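Local coordinates for putative phosphoribosyltransferase (Neisseria gonorrhoeae, PDB 5VOG), which binds the alarmone ppGpp and, judged by its type I phosphoribosyltransferase family, is possibly a glycosyltransferase, at residues Asn100-Asp105 with Gly130-His135; Phe126-Val131 with Gly148-Ser153. One frame throughout, in Å; residues are numbered along the deposited sequence.

Followed from the N terminus, the chain lays down strand 101-105, passes through helix 112-121 and returns as strand 129-133, which interaction 1 sets alongside the first strand, closing a loop of 24 residues. Interaction 2 closes the next loop, of 16 residues and without a helix, by bringing 148-153 against the other edge of strand 129-133. The two loops follow one another, neither enclosing the other, and the contacts share Gly130 and Val131. A probable hydrogen bond from Val101 N to Thr128 O and another from Val133 N to Phe152 O continue the pairing. Together they illustrate how a parallel sheet grows: one central strand joins two neighbours.

Interaction 1. Residues Asn100-Asp105 with Gly130-His135; sequences NVLVVD and GVAVLH
The flat peptide group between Gly130 and Val131 carries Leu102 on one face: CD1 stands over Gly130 C at 3.8 Å. On the same side of the sheet Leu102 CD1 meets Ala132 CB at 3.9 Å, with CD2 almost as near; CG lies anti to the backbone N (chi1 -178°), and with chi2 at 68° both methyls come within contact of Ala132 CB. Ile31 of helix 17-33 covers this pair. Farther on, the His135 ring has Leu134 CG over the centre of one face and also meets the rings of Tyr15 and Tyr164.

At their edges the peptides are joined by five hydrogen bonds given alternately by the two strands. Ala132 N gives to Val103 O and Val103 N to Gly130 O, each at 2.8 Å. The series ends with Leu134 N on Asp105 O (3.1 Å). On the face opposite Leu102, Val103 CB touches Val131 CG2 at 4.2 Å, and the Asp105 carboxylate leads away from Val133, the nearest atom of the side chain lying about 4 Å from a bound magnesium ion. Neighbouring parallel strands linked through helix 112-121 make a beta-alpha-beta crossover, a building block of the type I phosphoribosyltransferase fold.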
ATOM      1  N   ASN A 100     -17.497  -2.917  10.694  1.00 29.41           N
ATOM      2  CA  ASN A 100     -17.718  -2.698   9.271  1.00 28.14           C
ATOM      3  C   ASN A 100     -16.367  -2.571   8.580  1.00 26.77           C
ATOM      4  O   ASN A 100     -15.554  -1.725   8.967  1.00 27.41           O
ATOM      5  CB  ASN A 100     -18.542  -1.432   9.036  1.00 29.73           C
ATOM      6  CG  ASN A 100     -19.906  -1.500   9.675  1.00 31.74           C
ATOM      7  OD1 ASN A 100     -20.514  -2.562   9.738  1.00 32.77           O
ATOM      8  ND2 ASN A 100     -20.395  -0.363  10.155  1.00 33.36           N
ATOM      9  N   VAL A 101     -16.127  -3.385   7.554  1.00 25.86           N
ATOM     10  CA  VAL A 101     -14.845  -3.362   6.853  1.00 23.79           C
ATOM     11  C   VAL A 101     -15.074  -3.092   5.372  1.00 23.34           C
ATOM     12  O   VAL A 101     -16.026  -3.601   4.767  1.00 24.15           O
ATOM     13  CB  VAL A 101     -14.041  -4.663   7.069  1.00 24.69           C
ATOM     14  CG1 VAL A 101     -13.641  -4.801   8.546  1.00 26.53           C
ATOM     15  CG2 VAL A 101     -14.808  -5.881   6.587  1.00 25.95           C
ATOM     16  N   LEU A 102     -14.191  -2.276   4.793  1.00 23.17           N
ATOM     17  CA  LEU A 102     -14.270  -1.837   3.401  1.00 21.78           C
ATOM     18  C   LEU A 102     -13.109  -2.464   2.638  1.00 21.82           C
ATOM     19  O   LEU A 102     -11.947  -2.105   2.859  1.00 22.36           O
ATOM     20  CB  LEU A 102     -14.213  -0.312   3.303  1.00 22.85           C
ATOM     21  CG  LEU A 102     -14.330   0.262   1.892  1.00 23.25           C
ATOM     22  CD1 LEU A 102     -15.740   0.012   1.344  1.00 25.73           C
ATOM     23  CD2 LEU A 102     -13.976   1.747   1.866  1.00 24.28           C
ATOM     24  N   VAL A 103     -13.420  -3.389   1.734  1.00 21.60           N
ATOM     25  CA  VAL A 103     -12.413  -4.017   0.884  1.00 21.05           C
ATOM     26  C   VAL A 103     -12.059  -3.041  -0.233  1.00 20.74           C
ATOM     27  O   VAL A 103     -12.953  -2.460  -0.850  1.00 24.34           O
ATOM     28  CB  VAL A 103     -12.954  -5.346   0.326  1.00 22.22           C
ATOM     29  CG1 VAL A 103     -11.957  -6.014  -0.603  1.00 24.47           C
ATOM     30  CG2 VAL A 103     -13.361  -6.284   1.478  1.00 24.45           C
ATOM     31  N   VAL A 104     -10.761  -2.845  -0.497  1.00 20.84           N
ATOM     32  CA  VAL A 104     -10.295  -1.836  -1.453  1.00 20.41           C
ATOM     33  C   VAL A 104      -9.414  -2.494  -2.512  1.00 20.60           C
ATOM     34  O   VAL A 104      -8.488  -3.240  -2.179  1.00 20.75           O
ATOM     35  CB  VAL A 104      -9.525  -0.697  -0.752  1.00 20.42           C
ATOM     36  CG1 VAL A 104      -8.990   0.301  -1.783  1.00 21.51           C
ATOM     37  CG2 VAL A 104     -10.389  -0.012   0.300  1.00 22.04           C
ATOM     38  N   ASP A 105      -9.682  -2.204  -3.789  1.00 19.72           N
ATOM     39  CA  ASP A 105      -8.810  -2.668  -4.863  1.00 20.17           C
ATOM     40  C   ASP A 105      -8.748  -1.601  -5.949  1.00 20.51           C
ATOM     41  O   ASP A 105      -9.513  -0.634  -5.929  1.00 20.50           O
ATOM     42  CB  ASP A 105      -9.272  -4.019  -5.422  1.00 21.12           C
ATOM     43  CG  ASP A 105      -8.113  -4.918  -5.810  1.00 23.48           C
ATOM     44  OD1 ASP A 105      -7.024  -4.392  -6.113  1.00 23.07           O
ATOM     45  OD2 ASP A 105      -8.292  -6.156  -5.825  1.00 25.81           O
ATOM     46  N   GLY A 130     -18.184  -4.090   2.772  1.00 25.82           N
ATOM     47  CA  GLY A 130     -18.383  -3.341   1.553  1.00 25.49           C
ATOM     48  C   GLY A 130     -17.144  -3.435   0.673  1.00 24.86           C
ATOM     49  O   GLY A 130     -16.084  -3.910   1.101  1.00 26.27           O
ATOM     50  N   VAL A 131     -17.283  -2.991  -0.571  1.00 24.33           N
ATOM     51  CA  VAL A 131     -16.151  -3.000  -1.489  1.00 25.39           C
ATOM     52  C   VAL A 131     -16.084  -1.671  -2.228  1.00 25.10           C
ATOM     53  O   VAL A 131     -17.109  -1.103  -2.627  1.00 26.19           O
ATOM     54  CB  VAL A 131     -16.210  -4.200  -2.465  1.00 29.81           C
ATOM     55  CG1 VAL A 131     -17.376  -4.085  -3.410  1.00 30.75           C
ATOM     56  CG2 VAL A 131     -14.900  -4.337  -3.233  1.00 31.25           C
ATOM     57  N   ALA A 132     -14.863  -1.156  -2.363  1.00 24.69           N
ATOM     58  CA  ALA A 132     -14.580   0.094  -3.053  1.00 23.80           C
ATOM     59  C   ALA A 132     -13.448  -0.149  -4.037  1.00 22.03           C
ATOM     60  O   ALA A 132     -12.385  -0.644  -3.647  1.00 23.58           O
ATOM     61  CB  ALA A 132     -14.181   1.195  -2.063  1.00 25.16           C
ATOM     62  N   VAL A 133     -13.665   0.178  -5.307  1.00 22.69           N
ATOM     63  CA  VAL A 133     -12.636   0.027  -6.328  0.62 23.74           C
ATOM     64  C   VAL A 133     -12.410   1.369  -7.001  1.00 23.30           C
ATOM     65  O   VAL A 133     -13.338   2.167  -7.165  1.00 23.80           O
ATOM     66  CB  VAL A 133     -12.983  -1.053  -7.374  0.62 25.76           C
ATOM     67  CG1 VAL A 133     -12.904  -2.421  -6.761  0.62 26.23           C
ATOM     68  CG2 VAL A 133     -14.370  -0.812  -7.967  0.62 26.39           C
ATOM     69  N   LEU A 134     -11.157   1.627  -7.368  1.00 22.49           N
ATOM     70  CA  LEU A 134     -10.826   2.879  -8.035  1.00 22.29           C
ATOM     71  C   LEU A 134     -11.498   2.969  -9.403  1.00 23.66           C
ATOM     72  O   LEU A 134     -12.193   3.951  -9.705  1.00 23.61           O
ATOM     73  CB  LEU A 134      -9.303   2.998  -8.151  1.00 22.70           C
ATOM     74  CG  LEU A 134      -8.697   4.048  -9.086  1.00 23.00           C
ATOM     75  CD1 LEU A 134      -9.059   5.461  -8.655  1.00 24.06           C
ATOM     76  CD2 LEU A 134      -7.178   3.878  -9.116  1.00 22.69           C
ATOM     77  N   HIS A 135     -11.322   1.941 -10.233  1.00 22.69           N
ATOM     78  CA  HIS A 135     -11.810   1.919 -11.607  1.00 22.35           C
ATOM     79  C   HIS A 135     -12.693   0.707 -11.833  1.00 23.93           C
ATOM     80  O   HIS A 135     -12.276  -0.426 -11.562  1.00 24.74           O
ATOM     81  CB  HIS A 135     -10.644   1.874 -12.589  1.00 23.60           C
ATOM     82  CG  HIS A 135      -9.799   3.100 -12.565  1.00 24.43           C
ATOM     83  ND1 HIS A 135      -8.422   3.054 -12.558  1.00 24.13           N
ATOM     84  CD2 HIS A 135     -10.139   4.410 -12.574  1.00 24.54           C
ATOM     85  CE1 HIS A 135      -7.950   4.287 -12.554  1.00 25.45           C
ATOM     86  NE2 HIS A 135      -8.971   5.128 -12.571  1.00 24.78           N
TER

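Interaction 2. Residues Phe126-Val131 with Gly148-Ser153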
ATOM      1  N   PHE A 126     -17.877 -10.197  10.656  1.00 36.57           N
ATOM      2  CA  PHE A 126     -18.030  -8.772  10.408  1.00 34.41           C
ATOM      3  C   PHE A 126     -19.508  -8.406  10.395  1.00 35.82           C
ATOM      4  O   PHE A 126     -20.375  -9.241  10.131  1.00 37.22           O
ATOM      5  CB  PHE A 126     -17.407  -8.363   9.069  1.00 30.95           C
ATOM      6  CG  PHE A 126     -15.935  -8.653   8.950  1.00 29.71           C
ATOM      7  CD1 PHE A 126     -15.028  -8.111   9.850  1.00 29.27           C
ATOM      8  CD2 PHE A 126     -15.452  -9.426   7.905  1.00 28.12           C
ATOM      9  CE1 PHE A 126     -13.668  -8.367   9.730  1.00 28.07           C
ATOM     10  CE2 PHE A 126     -14.085  -9.682   7.772  1.00 27.31           C
ATOM     11  CZ  PHE A 126     -13.198  -9.151   8.690  1.00 26.94           C
ATOM     12  N   ASP A 127     -19.787  -7.135  10.677  1.00 36.10           N
ATOM     13  CA  ASP A 127     -21.131  -6.600  10.500  1.00 38.68           C
ATOM     14  C   ASP A 127     -21.402  -6.376   9.017  1.00 40.08           C
ATOM     15  O   ASP A 127     -22.079  -7.187   8.374  1.00 44.05           O
ATOM     16  CB  ASP A 127     -21.301  -5.303  11.298  1.00 41.48           C
ATOM     17  CG  ASP A 127     -22.698  -4.716  11.179  1.00 45.71           C
ATOM     18  OD1 ASP A 127     -23.572  -5.360  10.566  1.00 46.56           O
ATOM     19  OD2 ASP A 127     -22.924  -3.606  11.706  1.00 48.52           O
ATOM     20  N   THR A 128     -20.893  -5.278   8.466  1.00 37.90           N
ATOM     21  CA  THR A 128     -21.021  -4.968   7.048  1.00 36.63           C
ATOM     22  C   THR A 128     -19.669  -5.144   6.376  1.00 33.46           C
ATOM     23  O   THR A 128     -18.660  -4.623   6.861  1.00 34.53           O
ATOM     24  CB  THR A 128     -21.519  -3.535   6.831  1.00 38.99           C
ATOM     25  OG1 THR A 128     -22.836  -3.391   7.373  1.00 42.06           O
ATOM     26  CG2 THR A 128     -21.552  -3.184   5.346  1.00 39.79           C
ATOM     27  N   VAL A 129     -19.653  -5.883   5.269  1.00 30.33           N
ATOM     28  CA  VAL A 129     -18.528  -5.919   4.342  1.00 27.88           C
ATOM     29  C   VAL A 129     -18.940  -5.144   3.099  1.00 27.32           C
ATOM     30  O   VAL A 129     -19.933  -5.490   2.450  1.00 29.79           O
ATOM     31  CB  VAL A 129     -18.128  -7.357   3.978  1.00 28.58           C
ATOM     32  CG1 VAL A 129     -16.968  -7.350   2.980  1.00 29.34           C
ATOM     33  CG2 VAL A 129     -17.762  -8.143   5.229  1.00 29.01           C
ATOM     34  N   GLY A 130     -18.184  -4.090   2.772  1.00 25.82           N
ATOM     35  CA  GLY A 130     -18.383  -3.341   1.553  1.00 25.49           C
ATOM     36  C   GLY A 130     -17.144  -3.435   0.673  1.00 24.86           C
ATOM     37  O   GLY A 130     -16.084  -3.910   1.101  1.00 26.27           O
ATOM     38  N   VAL A 131     -17.283  -2.991  -0.571  1.00 24.33           N
ATOM     39  CA  VAL A 131     -16.151  -3.000  -1.489  1.00 25.39           C
ATOM     40  C   VAL A 131     -16.084  -1.671  -2.228  1.00 25.10           C
ATOM     41  O   VAL A 131     -17.109  -1.103  -2.627  1.00 26.19           O
ATOM     42  CB  VAL A 131     -16.210  -4.200  -2.465  1.00 29.81           C
ATOM     43  CG1 VAL A 131     -17.376  -4.085  -3.410  1.00 30.75           C
ATOM     44  CG2 VAL A 131     -14.900  -4.337  -3.233  1.00 31.25           C
ATOM     45  N   GLY A 148     -25.864  -8.394  -0.771  0.73 53.90           N
ATOM     46  CA  GLY A 148     -25.810  -7.594   0.435  0.73 51.66           C
ATOM     47  C   GLY A 148     -24.502  -6.886   0.695  0.73 49.65           C
ATOM     48  O   GLY A 148     -24.303  -6.381   1.806  0.73 50.47           O
ATOM     49  N   ILE A 149     -23.602  -6.834  -0.280  1.00 45.85           N
ATOM     50  CA  ILE A 149     -22.321  -6.145  -0.130  1.00 39.86           C
ATOM     51  C   ILE A 149     -22.417  -4.797  -0.837  1.00 34.42           C
ATOM     52  O   ILE A 149     -22.570  -4.760  -2.069  1.00 34.14           O
ATOM     53  CB  ILE A 149     -21.163  -6.989  -0.682  1.00 37.95           C
ATOM     54  CG1 ILE A 149     -20.970  -8.248   0.169  1.00 39.35           C
ATOM     55  CG2 ILE A 149     -19.875  -6.171  -0.732  1.00 37.07           C
ATOM     56  CD1 ILE A 149     -19.803  -9.105  -0.270  1.00 40.58           C
ATOM     57  N   PRO A 150     -22.365  -3.679  -0.112  1.00 30.44           N
ATOM     58  CA  PRO A 150     -22.338  -2.372  -0.778  1.00 29.06           C
ATOM     59  C   PRO A 150     -21.124  -2.258  -1.687  1.00 27.82           C
ATOM     60  O   PRO A 150     -20.030  -2.713  -1.355  1.00 28.42           O
ATOM     61  CB  PRO A 150     -22.264  -1.377   0.388  1.00 32.21           C
ATOM     62  CG  PRO A 150     -22.813  -2.125   1.564  1.00 33.04           C
ATOM     63  CD  PRO A 150     -22.414  -3.558   1.355  1.00 31.40           C
ATOM     64  N   TYR A 151     -21.328  -1.645  -2.844  1.00 27.12           N
ATOM     65  CA  TYR A 151     -20.304  -1.525  -3.869  1.00 27.16           C
ATOM     66  C   TYR A 151     -20.162  -0.072  -4.295  1.00 26.24           C
ATOM     67  O   TYR A 151     -21.157   0.612  -4.565  1.00 29.74           O
ATOM     68  CB  TYR A 151     -20.647  -2.406  -5.080  1.00 26.92           C
ATOM     69  CG  TYR A 151     -19.712  -2.274  -6.268  1.00 27.42           C
ATOM     70  CD1 TYR A 151     -18.751  -3.242  -6.531  1.00 27.69           C
ATOM     71  CD2 TYR A 151     -19.815  -1.200  -7.150  1.00 27.91           C
ATOM     72  CE1 TYR A 151     -17.899  -3.127  -7.621  1.00 28.32           C
ATOM     73  CE2 TYR A 151     -18.970  -1.073  -8.233  1.00 27.16           C
ATOM     74  CZ  TYR A 151     -18.026  -2.045  -8.473  1.00 27.46           C
ATOM     75  OH  TYR A 151     -17.199  -1.912  -9.563  1.00 30.03           O
ATOM     76  N   PHE A 152     -18.911   0.380  -4.396  1.00 25.78           N
ATOM     77  CA  PHE A 152     -18.595   1.730  -4.839  1.00 25.30           C
ATOM     78  C   PHE A 152     -17.431   1.670  -5.814  1.00 24.02           C
ATOM     79  O   PHE A 152     -16.449   0.970  -5.571  1.00 25.66           O
ATOM     80  CB  PHE A 152     -18.216   2.642  -3.662  1.00 27.29           C
ATOM     81  CG  PHE A 152     -19.228   2.648  -2.551  1.00 26.97           C
ATOM     82  CD1 PHE A 152     -20.269   3.566  -2.547  1.00 29.32           C
ATOM     83  CD2 PHE A 152     -19.135   1.739  -1.511  1.00 27.83           C
ATOM     84  CE1 PHE A 152     -21.211   3.568  -1.523  1.00 31.28           C
ATOM     85  CE2 PHE A 152     -20.063   1.736  -0.483  1.00 29.71           C
ATOM     86  CZ  PHE A 152     -21.106   2.652  -0.489  1.00 31.40           C
ATOM     87  N   SER A 153     -17.528   2.415  -6.902  1.00 25.68           N
ATOM     88  CA  SER A 153     -16.384   2.599  -7.775  1.00 24.74           C
ATOM     89  C   SER A 153     -16.107   4.085  -7.940  1.00 26.10           C
ATOM     90  O   SER A 153     -17.023   4.909  -7.934  1.00 27.10           O
ATOM     91  CB  SER A 153     -16.593   1.932  -9.137  1.00 26.83           C
ATOM     92  OG  SER A 153     -17.716   2.474  -9.814  1.00 29.36           O
TER
HETATM   93  O   HOH W   1     -22.112  -6.744   4.009  1.00 37.64           O
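Val131, Pro150 and Ile149 bury the most surface here. Val131 makes its side-chain contact through CG1: with chi1 at 67° this methyl sits between the backbone N and the carbonyl carbon, where it comes within 3.5 Å of Tyr151 CD1, oblique to the ring, and also packs on Ile149 CG2. The far end of Tyr151 is held by a hydrogen bond from its hydroxyl to Asp108. The Val131 backbone is gripped on both sides of its CA, N giving to Pro150 O (2.9 Å) and O accepting from Phe152 N (2.9 Å); the Phe152 ring also turns an edge to that oxygen.

Pro150 lays CD against Val129 O at 3.3 Å, while its CG and CD each lie 4.1 Å from Thr128 CG2. Ile149 brings CG2 equally close to Val129 O and rests on Gly130 CA; Leu118 of helix 112-121 covers Ile149 and Val129. Water 1 then spans the parting chains, accepting from Val129 N (2.9 Å) and donating to Gly148 O (3.1 Å). Having no N-H, the proline cannot give Val129 O the next sheet bond; consistent with this, direct pairing gives way here to carbon contacts and a water bridge as the two chains part.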